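Local structure of lipoprotein (Streptococcus pneumoniae, 3CX3) at residues K9-V14 with E141-H146; K86-S91 with A136-E141; P170-A175 with F194-L199; L123-A128 with E163-F168. The protein binds zinc and probably serves as the solute-binding lipoprotein of an ABC transporter that takes up the metal. One frame throughout, in Å; residues are numbered along the deposited sequence. Where two conformers were deposited one is given.

Contact 1: residues K9-V14 with E141-H146; sequences KGMKIV and EVDSEH
Met11, present as selenomethionine, reaches over to Val142 and Asp143 at the end of helix 125-142. Met11 lies just before strand 12-15, an inner strand of the four-stranded parallel sheet, so the contact joins the lead-in to that strand to the C-terminal end of the helix. The Met11 side chain crosses those of Val142 and Asp143 at a slant. It runs out extended at chi2 and then bends at chi3 (-48°), which lays the terminal methyl against the methylene of Asp143. CE of Met11 is 3.4 Å from CB of Asp143. The carboxylate carbon is more distant, with CG of Asp143 3.9 Å from CE of Met11. The selenium of Met11 is equidistant from both neighbours, 4.0 Å from CG1 of Val142 and from CB of Asp143.

The carboxylate has its own partner, since OD1 of Asp143 is hydrogen-bonded to Tyr150 OH in the next helix. Asp143 is also where the backbone leaves helical geometry. Within the turn, its carbonyl O accepts a bond from the N of His146 (3.2 Å), the N-cap of helix 147-173. Asn32 OD1 accepts a bond from the backbone N of Met11, and Val61 of strand 61-64 touches both Met11 and Val142.

The chemistry is dispersion between a selenomethionine end, a valine methyl and an aspartate methylene. This implies a small apolar patch at the surface, with the polar bonds made outside it.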
loop_
_atom_site.group_PDB
_atom_site.type_symbol
_atom_site.label_atom_id
_atom_site.label_comp_id
_atom_site.label_asym_id
_atom_site.label_seq_id
_atom_site.Cartn_x
_atom_site.Cartn_y
_atom_site.Cartn_z
ATOM N N LYS A 9 25.440 14.173 5.201
ATOM C CA LYS A 9 24.020 14.540 5.233
ATOM C C LYS A 9 23.231 13.422 4.566
ATOM O O LYS A 9 22.494 12.679 5.225
ATOM C CB LYS A 9 23.739 15.866 4.498
ATOM C CG LYS A 9 23.562 17.089 5.400
ATOM C CD LYS A 9 22.226 17.076 6.145
ATOM C CE LYS A 9 22.283 17.944 7.389
ATOM N NZ LYS A 9 23.225 17.383 8.404
ATOM N N GLY A 10 23.425 13.299 3.253
ATOM C CA GLY A 10 22.615 12.424 2.415
ATOM C C GLY A 10 21.715 13.333 1.608
ATOM O O GLY A 10 21.821 14.557 1.721
HETATM N N MSE A 11 20.836 12.742 0.801
HETATM C CA MSE A 11 19.781 13.474 0.096
HETATM C C MSE A 11 18.518 13.553 0.932
HETATM O O MSE A 11 17.985 12.518 1.337
HETATM C CB MSE A 11 19.423 12.794 -1.225
HETATM C CG MSE A 11 20.123 13.349 -2.442
HETATM SE SE MSE A 11 19.328 12.656 -4.096
HETATM C CE MSE A 11 19.259 10.740 -3.705
ATOM N N LYS A 12 18.036 14.774 1.169
ATOM C CA LYS A 12 16.782 14.990 1.893
ATOM C C LYS A 12 15.618 14.518 1.009
ATOM O O LYS A 12 15.430 15.019 -0.115
ATOM C CB LYS A 12 16.624 16.463 2.284
ATOM C CG LYS A 12 15.575 16.719 3.377
ATOM C CD LYS A 12 15.406 18.214 3.705
ATOM C CE LYS A 12 16.339 18.641 4.838
ATOM N NZ LYS A 12 15.720 19.654 5.775
ATOM N N ILE A 13 14.859 13.544 1.519
ATOM C CA ILE A 13 13.832 12.848 0.728
ATOM C C ILE A 13 12.490 12.810 1.464
ATOM O O ILE A 13 12.383 12.283 2.566
ATOM C CB ILE A 13 14.286 11.404 0.308
ATOM C CG1 ILE A 13 15.335 11.460 -0.807
ATOM C CG2 ILE A 13 13.121 10.562 -0.120
ATOM C CD1 ILE A 13 16.070 10.143 -1.028
ATOM N N VAL A 14 11.475 13.401 0.836
ATOM C CA VAL A 14 10.125 13.358 1.355
ATOM C C VAL A 14 9.315 12.310 0.588
ATOM O O VAL A 14 9.556 12.009 -0.591
ATOM C CB VAL A 14 9.463 14.762 1.412
ATOM C CG1 VAL A 14 8.030 14.677 1.917
ATOM C CG2 VAL A 14 10.246 15.671 2.344
ATOM N N GLU A 141 19.333 7.377 -11.342
ATOM C CA GLU A 141 19.586 8.416 -12.353
ATOM C C GLU A 141 19.746 9.803 -11.705
ATOM O O GLU A 141 20.558 10.608 -12.140
ATOM C CB GLU A 141 18.539 8.393 -13.480
ATOM C CG GLU A 141 18.064 9.774 -14.042
ATOM C CD GLU A 141 19.183 10.699 -14.553
ATOM O OE1 GLU A 141 20.150 10.233 -15.203
ATOM O OE2 GLU A 141 19.093 11.914 -14.290
ATOM N N VAL A 142 18.984 10.066 -10.654
ATOM C CA VAL A 142 19.060 11.357 -9.956
ATOM C C VAL A 142 20.364 11.544 -9.154
ATOM O O VAL A 142 20.942 12.641 -9.127
ATOM C CB VAL A 142 17.792 11.579 -9.089
ATOM C CG1 VAL A 142 18.073 12.447 -7.848
ATOM C CG2 VAL A 142 16.686 12.162 -9.953
ATOM N N ASP A 143 20.815 10.461 -8.532
ATOM C CA ASP A 143 21.996 10.443 -7.661
ATOM C C ASP A 143 22.917 9.363 -8.224
ATOM O O ASP A 143 23.056 8.269 -7.686
ATOM C CB ASP A 143 21.552 10.163 -6.214
ATOM C CG ASP A 143 22.713 9.853 -5.274
ATOM O OD1 ASP A 143 22.824 8.680 -4.869
ATOM O OD2 ASP A 143 23.508 10.763 -4.938
ATOM N N SER A 144 23.522 9.684 -9.358
ATOM C CA SER A 144 24.274 8.715 -10.146
ATOM C C SER A 144 25.333 7.926 -9.377
ATOM O O SER A 144 25.540 6.735 -9.637
ATOM C CB SER A 144 24.917 9.403 -11.342
ATOM O OG SER A 144 25.077 8.475 -12.399
ATOM N N GLU A 145 26.016 8.581 -8.445
ATOM C CA GLU A 145 27.117 7.923 -7.758
ATOM C C GLU A 145 26.674 6.612 -7.141
ATOM O O GLU A 145 27.289 5.578 -7.373
ATOM C CB GLU A 145 27.757 8.841 -6.713
ATOM C CG GLU A 145 28.723 9.851 -7.311
ATOM C CD GLU A 145 29.970 9.196 -7.924
ATOM O OE1 GLU A 145 30.882 8.822 -7.152
ATOM O OE2 GLU A 145 30.038 9.071 -9.173
ATOM N N HIS A 146 25.562 6.653 -6.418
ATOM C CA HIS A 146 25.178 5.568 -5.528
ATOM C C HIS A 146 24.353 4.458 -6.179
ATOM O O HIS A 146 23.712 3.665 -5.482
ATOM C CB HIS A 146 24.511 6.151 -4.284
ATOM C CG HIS A 146 25.428 7.018 -3.477
ATOM N ND1 HIS A 146 25.726 8.316 -3.829
ATOM C CD2 HIS A 146 26.141 6.762 -2.351
ATOM C CE1 HIS A 146 26.577 8.824 -2.952
ATOM N NE2 HIS A 146 26.838 7.904 -2.042
#

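Contact 2: residues K86-S91 with A136-E141; sequences KVLEAS and ADKLSE
Leu88 and Glu89 meet Lys138 and Leu139 without any aromatic ring. The flat group at the interface is the peptide carbonyl of Glu89. CE of Lys138 approaches it from above the carbonyl plane and lies 3.4 Å from O of Glu89. NZ of Lys138 stays 4.0 Å from that O. Its ammonium group, turned by bends at chi3 and chi4 (53°), forms a salt bridge with Glu92.

Leu88 points its CB toward the helix and packs on it. Both methyls come to the base of the lysine from the same side, CD1 and CD2 of Leu88 each 3.9 Å from CB of Lys138. The leucine and lysine chains run alongside, pointing opposite ways. CD1 of Leu88 also meets CD1 of Leu139 at 3.7 Å, methyl to methyl. CB of Glu89 points away, and its carboxylate binds His67.

The axes of strand 86-89 and helix 136-141 approach to 9.5 Å and run nearly antiparallel, at 164°. Strand 86-89 is an edge of the four-stranded parallel sheet of the first lobe. A helix laid back along the strand it follows in the chain is typical of the beta-alpha units of such alpha/beta lobes.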
loop_
_atom_site.group_PDB
_atom_site.type_symbol
_atom_site.label_atom_id
_atom_site.label_comp_id
_atom_site.label_asym_id
_atom_site.label_seq_id
_atom_site.Cartn_x
_atom_site.Cartn_y
_atom_site.Cartn_z
ATOM N N LYS A 86 13.198 16.541 -7.393
ATOM C CA LYS A 86 12.923 15.482 -8.327
ATOM C C LYS A 86 11.649 14.855 -7.795
ATOM O O LYS A 86 11.621 14.360 -6.666
ATOM C CB LYS A 86 14.078 14.485 -8.340
ATOM C CG LYS A 86 15.434 15.122 -8.018
ATOM C CD LYS A 86 15.719 16.376 -8.872
ATOM C CE LYS A 86 17.140 16.925 -8.640
ATOM N NZ LYS A 86 17.337 17.662 -7.342
ATOM N N VAL A 87 10.577 14.944 -8.573
ATOM C CA VAL A 87 9.313 14.359 -8.183
ATOM C C VAL A 87 9.259 13.006 -8.864
ATOM O O VAL A 87 9.398 12.912 -10.086
ATOM C CB VAL A 87 8.084 15.242 -8.582
ATOM C CG1 VAL A 87 6.820 14.793 -7.853
ATOM C CG2 VAL A 87 8.338 16.698 -8.277
ATOM N N LEU A 88 9.080 11.956 -8.067
ATOM C CA LEU A 88 9.183 10.578 -8.564
ATOM C C LEU A 88 7.927 9.741 -8.294
ATOM O O LEU A 88 7.562 9.502 -7.141
ATOM C CB LEU A 88 10.453 9.895 -7.996
ATOM C CG LEU A 88 11.765 10.626 -8.362
ATOM C CD1 LEU A 88 12.977 9.999 -7.723
ATOM C CD2 LEU A 88 11.970 10.695 -9.879
ATOM N N GLU A 89 7.271 9.302 -9.373
ATOM C CA GLU A 89 6.089 8.416 -9.276
ATOM C C GLU A 89 6.626 6.993 -9.313
ATOM O O GLU A 89 7.117 6.543 -10.345
ATOM C CB GLU A 89 5.078 8.691 -10.397
ATOM C CG GLU A 89 3.684 8.063 -10.176
ATOM C CD GLU A 89 2.821 7.896 -11.466
ATOM O OE1 GLU A 89 1.592 8.030 -11.412
ATOM O OE2 GLU A 89 3.348 7.629 -12.552
ATOM N N ALA A 90 6.533 6.301 -8.179
ATOM C CA ALA A 90 7.244 5.048 -7.955
ATOM C C ALA A 90 6.631 3.883 -8.683
ATOM O O ALA A 90 7.302 2.877 -8.914
ATOM C CB ALA A 90 7.368 4.756 -6.463
ATOM N N SER A 91 5.358 4.011 -9.063
ATOM C CA SER A 91 4.689 2.966 -9.820
ATOM C C SER A 91 4.599 3.313 -11.286
ATOM O O SER A 91 3.839 2.684 -12.024
ATOM C CB SER A 91 3.279 2.710 -9.277
ATOM O OG SER A 91 2.433 3.841 -9.458
ATOM N N ALA A 136 14.726 2.447 -7.291
ATOM C CA ALA A 136 16.175 2.410 -7.440
ATOM C C ALA A 136 16.594 3.063 -8.748
ATOM O O ALA A 136 17.434 3.937 -8.736
ATOM C CB ALA A 136 16.697 0.975 -7.337
ATOM N N ASP A 137 15.976 2.664 -9.862
ATOM C CA ASP A 137 16.261 3.272 -11.171
ATOM C C ASP A 137 16.220 4.799 -11.145
ATOM O O ASP A 137 17.215 5.478 -11.471
ATOM C CB ASP A 137 15.296 2.749 -12.236
ATOM C CG ASP A 137 15.546 1.283 -12.589
ATOM O OD1 ASP A 137 14.908 0.774 -13.533
ATOM O OD2 ASP A 137 16.388 0.638 -11.929
ATOM N N LYS A 138 15.074 5.337 -10.741
ATOM C CA LYS A 138 14.881 6.786 -10.711
ATOM C C LYS A 138 15.835 7.419 -9.721
ATOM O O LYS A 138 16.454 8.438 -10.019
ATOM C CB LYS A 138 13.428 7.150 -10.365
ATOM C CG LYS A 138 12.404 6.737 -11.412
ATOM C CD LYS A 138 10.987 6.987 -10.884
ATOM C CE LYS A 138 9.994 7.383 -11.968
ATOM N NZ LYS A 138 9.936 6.446 -13.141
ATOM N N LEU A 139 15.965 6.804 -8.549
ATOM C CA LEU A 139 16.974 7.236 -7.576
ATOM C C LEU A 139 18.380 7.196 -8.170
ATOM O O LEU A 139 19.176 8.123 -7.958
ATOM C CB LEU A 139 16.911 6.429 -6.280
ATOM C CG LEU A 139 16.329 7.148 -5.050
ATOM C CD1 LEU A 139 15.085 7.972 -5.400
ATOM C CD2 LEU A 139 16.035 6.192 -3.864
ATOM N N SER A 140 18.694 6.151 -8.931
ATOM C CA SER A 140 20.070 6.026 -9.418
ATOM C C SER A 140 20.369 6.859 -10.676
ATOM O O SER A 140 21.538 7.057 -11.021
ATOM C CB SER A 140 20.540 4.567 -9.500
ATOM O OG SER A 140 19.851 3.825 -10.462
ATOM N N GLU A 141 19.333 7.377 -11.342
ATOM C CA GLU A 141 19.586 8.416 -12.353
ATOM C C GLU A 141 19.746 9.803 -11.705
ATOM O O GLU A 141 20.558 10.608 -12.140
ATOM C CB GLU A 141 18.539 8.393 -13.480
ATOM C CG GLU A 141 18.064 9.774 -14.042
ATOM C CD GLU A 141 19.183 10.699 -14.553
ATOM O OE1 GLU A 141 20.150 10.233 -15.203
ATOM O OE2 GLU A 141 19.093 11.914 -14.290
#

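Contact 3: residues P170-A175 with F194-L199; sequences PKFEKA and FGLNQL
Phe172 and Phe194 are brought together by similar first torsions, chi1 -58° and -69°. Each ring carbon CG stands anti to its own carbonyl carbon. The rings meet in the hydrophobic core of the second alpha/beta lobe, where the end of long helix 147-173 packs against the loop leading into strand 198-200.

The pair is tilted, with ring planes at 45° and centroids 4.7 Å apart. It is neither a stack nor an edge-to-face pair. CE2 of Phe172 lies over one face of the Phe194 ring, offset toward its rim. The tightest point is between the two CD2 atoms of Phe172 and Phe194, at 3.3 Å.

Leu196 comes to the other ortho carbon of Phe172, and the two side chains cross at about a right angle. Phe172 is thus gripped at both ortho positions by the same loop. Helix 268-281 closes in on all three residues: Ala280 touches Phe172, Met276 touches Phe194 and Leu279 touches Leu196. The contact is buried and wholly apolar in its side chains. At its leucine end, the methyl CD1 of Leu196 rests 3.6 Å from CD1 of Phe172 and 3.8 Å from CE1 of Phe172.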
loop_
_atom_site.group_PDB
_atom_site.type_symbol
_atom_site.label_atom_id
_atom_site.label_comp_id
_atom_site.label_asym_id
_atom_site.label_seq_id
_atom_site.Cartn_x
_atom_site.Cartn_y
_atom_site.Cartn_z
ATOM N N PRO A 170 1.641 -22.303 -1.708
ATOM C CA PRO A 170 1.016 -23.521 -1.180
ATOM C C PRO A 170 -0.034 -23.276 -0.102
ATOM O O PRO A 170 -1.115 -23.854 -0.186
ATOM C CB PRO A 170 2.203 -24.314 -0.621
ATOM C CG PRO A 170 3.347 -23.842 -1.437
ATOM C CD PRO A 170 3.102 -22.366 -1.537
ATOM N N LYS A 171 0.275 -22.437 0.888
ATOM C CA LYS A 171 -0.685 -22.077 1.940
ATOM C C LYS A 171 -2.063 -21.820 1.334
ATOM O O LYS A 171 -3.048 -22.469 1.691
ATOM C CB LYS A 171 -0.225 -20.823 2.688
ATOM C CG LYS A 171 1.220 -20.840 3.134
ATOM C CD LYS A 171 1.360 -20.774 4.641
ATOM C CE LYS A 171 2.837 -20.820 5.019
ATOM N NZ LYS A 171 3.062 -20.428 6.433
ATOM N N PHE A 172 -2.110 -20.882 0.392
ATOM C CA PHE A 172 -3.358 -20.487 -0.257
ATOM C C PHE A 172 -3.864 -21.523 -1.261
ATOM O O PHE A 172 -5.027 -21.499 -1.635
ATOM C CB PHE A 172 -3.214 -19.112 -0.919
ATOM C CG PHE A 172 -2.809 -18.005 0.032
ATOM C CD1 PHE A 172 -3.722 -17.473 0.943
ATOM C CD2 PHE A 172 -1.530 -17.475 -0.003
ATOM C CE1 PHE A 172 -3.354 -16.441 1.801
ATOM C CE2 PHE A 172 -1.159 -16.454 0.859
ATOM C CZ PHE A 172 -2.069 -15.941 1.757
ATOM N N GLU A 173 -2.997 -22.430 -1.691
ATOM C CA GLU A 173 -3.403 -23.516 -2.567
ATOM C C GLU A 173 -4.353 -24.453 -1.836
ATOM O O GLU A 173 -5.456 -24.721 -2.310
ATOM C CB GLU A 173 -2.186 -24.310 -3.024
ATOM C CG GLU A 173 -2.397 -25.059 -4.314
ATOM C CD GLU A 173 -2.359 -24.129 -5.495
ATOM O OE1 GLU A 173 -3.404 -23.988 -6.167
ATOM O OE2 GLU A 173 -1.294 -23.515 -5.727
ATOM N N LYS A 174 -3.912 -24.940 -0.675
ATOM C CA LYS A 174 -4.670 -25.894 0.139
ATOM C C LYS A 174 -6.066 -25.370 0.466
ATOM O O LYS A 174 -6.914 -26.102 0.988
ATOM C CB LYS A 174 -3.906 -26.204 1.427
ATOM C CG LYS A 174 -2.795 -27.250 1.268
ATOM C CD LYS A 174 -1.544 -26.878 2.064
ATOM C CE LYS A 174 -1.843 -26.643 3.546
ATOM N NZ LYS A 174 -1.141 -25.409 4.035
ATOM N N ALA A 175 -6.277 -24.098 0.131
ATOM C CA ALA A 175 -7.521 -23.377 0.329
ATOM C C ALA A 175 -8.050 -23.551 1.737
ATOM O O ALA A 175 -7.426 -23.089 2.685
ATOM C CB ALA A 175 -8.567 -23.767 -0.723
ATOM N N PHE A 194 -3.136 -15.000 -5.535
ATOM C CA PHE A 194 -3.208 -16.214 -4.746
ATOM C C PHE A 194 -4.459 -17.062 -4.946
ATOM O O PHE A 194 -4.745 -17.952 -4.150
ATOM C CB PHE A 194 -2.945 -15.875 -3.280
ATOM C CG PHE A 194 -1.533 -15.469 -3.020
ATOM C CD1 PHE A 194 -1.204 -14.135 -2.832
ATOM C CD2 PHE A 194 -0.517 -16.422 -3.000
ATOM C CE1 PHE A 194 0.118 -13.750 -2.593
ATOM C CE2 PHE A 194 0.809 -16.055 -2.768
ATOM C CZ PHE A 194 1.130 -14.713 -2.566
ATOM N N GLY A 195 -5.182 -16.804 -6.030
ATOM C CA GLY A 195 -6.371 -17.582 -6.363
ATOM C C GLY A 195 -7.567 -17.235 -5.504
ATOM O O GLY A 195 -8.700 -17.591 -5.831
ATOM N N LEU A 196 -7.312 -16.544 -4.392
ATOM C CA LEU A 196 -8.362 -16.038 -3.535
ATOM C C LEU A 196 -9.192 -15.000 -4.279
ATOM O O LEU A 196 -8.758 -14.449 -5.302
ATOM C CB LEU A 196 -7.755 -15.377 -2.300
ATOM C CG LEU A 196 -6.645 -16.110 -1.542
ATOM C CD1 LEU A 196 -5.993 -15.146 -0.573
ATOM C CD2 LEU A 196 -7.179 -17.340 -0.805
ATOM N N ASN A 197 -10.398 -14.758 -3.770
ATOM C CA ASN A 197 -11.181 -13.603 -4.177
ATOM C C ASN A 197 -11.627 -12.843 -2.936
ATOM O O ASN A 197 -11.965 -13.448 -1.924
ATOM C CB ASN A 197 -12.362 -13.990 -5.068
ATOM C CG ASN A 197 -13.475 -14.640 -4.307
ATOM O OD1 ASN A 197 -13.343 -15.768 -3.836
ATOM N ND2 ASN A 197 -14.599 -13.934 -4.185
ATOM N N GLN A 198 -11.589 -11.521 -3.017
ATOM C CA GLN A 198 -11.968 -10.691 -1.882
ATOM C C GLN A 198 -13.237 -9.896 -2.075
ATOM O O GLN A 198 -13.757 -9.773 -3.178
ATOM C CB GLN A 198 -10.829 -9.733 -1.482
ATOM C CG GLN A 198 -10.238 -8.936 -2.602
ATOM C CD GLN A 198 -11.075 -7.755 -2.992
ATOM O OE1 GLN A 198 -11.404 -6.899 -2.165
ATOM N NE2 GLN A 198 -11.399 -7.674 -4.275
ATOM N N LEU A 199 -13.726 -9.356 -0.966
ATOM C CA LEU A 199 -14.763 -8.337 -0.984
ATOM C C LEU A 199 -14.422 -7.275 0.058
ATOM O O LEU A 199 -14.117 -7.587 1.238
ATOM C CB LEU A 199 -16.155 -8.937 -0.747
ATOM C CG LEU A 199 -17.352 -7.986 -0.808
ATOM C CD1 LEU A 199 -17.649 -7.507 -2.239
ATOM C CD2 LEU A 199 -18.582 -8.655 -0.224
#

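Contact 4: residues L123-A128 with E163-F168; sequences LDPEKA and ELTKKF
Pro125 and Thr165 bring the two backbones to their nearest point, with CA atoms 6.2 Å apart. Segment 123-128 contains the start of a helix. Asp124 is the N-cap, Pro125 is the first helical residue, and the N of Ala128 bonds to the O of Asp124 at 2.9 Å. Segment 163-168 is fully helical, with the N of Phe168 bonded to the O of Leu164.

The proline ring is the main surface on the first segment. Thr165 presents its hydroxyl to it, not its methyl. With chi1 at -58°, OG1 of Thr165 sits beside its own backbone N, and the methyl CG2 is anti to that N. OG1 of Thr165 comes to 3.3 Å from CB of Pro125 and 3.9 Å from CG of Pro125. This is a polar atom packed on ring carbons. Leu164 adds a looser apolar touch, with its CG 4.4 Å from CG of Pro125. Glu126 lies at the margin, where its CG is 4.4 Å from OG1 of Thr165.

The acidic groups of the first segment look elsewhere. Asp124 OD2 and Glu126 OE2 both form salt bridges with Arg193, to its NE and NH1 respectively. This ties the start of the helix to helix 188-193. Leu164 also packs on Glu273 and Met276 of helix 268-281. The zinc ligand His120 lies just before this segment in the chain.

The contact joins the open end of an antiparallel helical hairpin made by helices 125-142 and 147-173. A long helix bridging two alpha/beta lobes, as helix 147-173 does, is typical of metal-binding proteins of this ABC-transporter family.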
loop_
_atom_site.group_PDB
_atom_site.type_symbol
_atom_site.label_atom_id
_atom_site.label_comp_id
_atom_site.label_asym_id
_atom_site.label_seq_id
_atom_site.Cartn_x
_atom_site.Cartn_y
_atom_site.Cartn_z
ATOM N N LEU A 123 0.680 -4.559 -2.109
ATOM C CA LEU A 123 0.271 -5.713 -1.289
ATOM C C LEU A 123 0.485 -7.031 -1.986
ATOM O O LEU A 123 0.284 -8.105 -1.421
ATOM C CB LEU A 123 -1.205 -5.595 -0.922
ATOM C CG LEU A 123 -1.515 -4.550 0.158
ATOM C CD1 LEU A 123 -3.030 -4.483 0.386
ATOM C CD2 LEU A 123 -0.740 -4.820 1.483
ATOM N N ASP A 124 0.881 -6.953 -3.242
ATOM C CA ASP A 124 1.185 -8.144 -3.980
ATOM C C ASP A 124 2.682 -8.198 -3.965
ATOM O O ASP A 124 3.330 -7.296 -4.491
ATOM C CB ASP A 124 0.659 -8.018 -5.395
ATOM C CG ASP A 124 1.117 -9.120 -6.274
ATOM O OD1 ASP A 124 2.050 -9.848 -5.888
ATOM O OD2 ASP A 124 0.543 -9.256 -7.372
ATOM N N PRO A 125 3.247 -9.248 -3.354
ATOM C CA PRO A 125 4.698 -9.344 -3.165
ATOM C C PRO A 125 5.514 -9.046 -4.442
ATOM O O PRO A 125 6.423 -8.219 -4.399
ATOM C CB PRO A 125 4.879 -10.787 -2.685
ATOM C CG PRO A 125 3.613 -11.080 -1.948
ATOM C CD PRO A 125 2.551 -10.426 -2.805
ATOM N N GLU A 126 5.175 -9.677 -5.561
ATOM C CA GLU A 126 5.781 -9.346 -6.863
ATOM C C GLU A 126 5.794 -7.857 -7.221
ATOM O O GLU A 126 6.799 -7.341 -7.731
ATOM C CB GLU A 126 5.056 -10.077 -7.994
ATOM C CG GLU A 126 5.516 -11.493 -8.245
ATOM C CD GLU A 126 5.668 -11.777 -9.720
ATOM O OE1 GLU A 126 6.331 -10.966 -10.413
ATOM O OE2 GLU A 126 5.126 -12.807 -10.180
ATOM N N LYS A 127 4.662 -7.192 -6.964
ATOM C CA LYS A 127 4.440 -5.817 -7.375
ATOM C C LYS A 127 5.078 -4.836 -6.420
ATOM O O LYS A 127 5.456 -3.728 -6.822
ATOM C CB LYS A 127 2.955 -5.523 -7.563
ATOM C CG LYS A 127 2.355 -6.299 -8.752
ATOM C CD LYS A 127 0.896 -5.969 -8.958
ATOM C CE LYS A 127 0.272 -6.794 -10.058
ATOM N NZ LYS A 127 0.734 -6.351 -11.403
ATOM N N ALA A 128 5.211 -5.212 -5.156
ATOM C CA ALA A 128 6.034 -4.408 -4.297
ATOM C C ALA A 128 7.423 -4.465 -4.947
ATOM O O ALA A 128 8.034 -3.433 -5.209
ATOM C CB ALA A 128 6.043 -4.956 -2.888
ATOM N N GLU A 163 10.375 -14.810 -2.672
ATOM C CA GLU A 163 10.411 -15.901 -1.688
ATOM C C GLU A 163 9.162 -15.960 -0.814
ATOM O O GLU A 163 8.682 -17.042 -0.473
ATOM C CB GLU A 163 11.676 -15.822 -0.825
ATOM C CG GLU A 163 12.889 -16.365 -1.549
ATOM C CD GLU A 163 14.138 -16.367 -0.702
ATOM O OE1 GLU A 163 14.732 -15.278 -0.507
ATOM O OE2 GLU A 163 14.547 -17.466 -0.254
ATOM N N LEU A 164 8.649 -14.789 -0.459
ATOM C CA LEU A 164 7.376 -14.652 0.232
ATOM C C LEU A 164 6.218 -15.259 -0.599
ATOM O O LEU A 164 5.398 -16.018 -0.066
ATOM C CB LEU A 164 7.160 -13.165 0.588
ATOM C CG LEU A 164 5.964 -12.613 1.385
ATOM C CD1 LEU A 164 5.452 -13.600 2.431
ATOM C CD2 LEU A 164 6.313 -11.288 2.046
ATOM N N THR A 165 6.176 -14.944 -1.897
ATOM C CA THR A 165 5.224 -15.557 -2.854
ATOM C C THR A 165 5.326 -17.082 -2.888
ATOM O O THR A 165 4.313 -17.763 -3.028
ATOM C CB THR A 165 5.411 -15.024 -4.317
ATOM O OG1 THR A 165 5.264 -13.603 -4.350
ATOM C CG2 THR A 165 4.378 -15.623 -5.266
ATOM N N LYS A 166 6.549 -17.598 -2.776
ATOM C CA LYS A 166 6.824 -19.045 -2.770
ATOM C C LYS A 166 6.404 -19.752 -1.484
ATOM O O LYS A 166 5.761 -20.809 -1.525
ATOM C CB LYS A 166 8.307 -19.325 -3.012
ATOM C CG LYS A 166 8.605 -19.835 -4.386
ATOM C CD LYS A 166 9.196 -18.762 -5.251
ATOM C CE LYS A 166 10.252 -19.354 -6.164
ATOM N NZ LYS A 166 11.231 -20.198 -5.402
ATOM N N LYS A 167 6.789 -19.179 -0.348
ATOM C CA LYS A 167 6.388 -19.704 0.945
ATOM C C LYS A 167 4.869 -19.812 0.981
ATOM O O LYS A 167 4.332 -20.851 1.359
ATOM C CB LYS A 167 6.918 -18.807 2.069
ATOM C CG LYS A 167 6.697 -19.298 3.500
ATOM C CD LYS A 167 7.469 -18.402 4.466
ATOM C CE LYS A 167 6.879 -18.423 5.855
ATOM N NZ LYS A 167 7.463 -19.528 6.650
ATOM N N PHE A 168 4.195 -18.765 0.514
ATOM C CA PHE A 168 2.742 -18.658 0.619
ATOM C C PHE A 168 1.858 -19.274 -0.472
ATOM O O PHE A 168 0.684 -19.549 -0.224
ATOM C CB PHE A 168 2.348 -17.200 0.852
ATOM C CG PHE A 168 2.431 -16.805 2.277
ATOM C CD1 PHE A 168 1.342 -16.973 3.117
ATOM C CD2 PHE A 168 3.619 -16.327 2.806
ATOM C CE1 PHE A 168 1.429 -16.636 4.456
ATOM C CE2 PHE A 168 3.705 -15.979 4.149
ATOM C CZ PHE A 168 2.609 -16.134 4.964
#

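Contact 1 lies at the surface, contacts 2 and 4 are partly buried, contact 3 is buried. Contacts 1, 2 and 4 use helix 125-142; contacts 3 and 4 share helix 147-173. Contacts 1 and 2 adjoin in the first lobe and touch through Val142 CG2 and Lys86 CG, 3.8 Å apart. Contacts 3 and 4 adjoin at the other end, where the Phe194 ring packs on Pro125 and on the backbone of Thr165 and Phe168. The centres of contacts 1 and 3 are about 40 Å apart. Chemistry follows place: aromatics and leucine in contact 3, selenomethionine on valine and an aspartate methylene in contact 1, leucines and a lysine chain in contact 2, a hydroxyl on proline in contact 4.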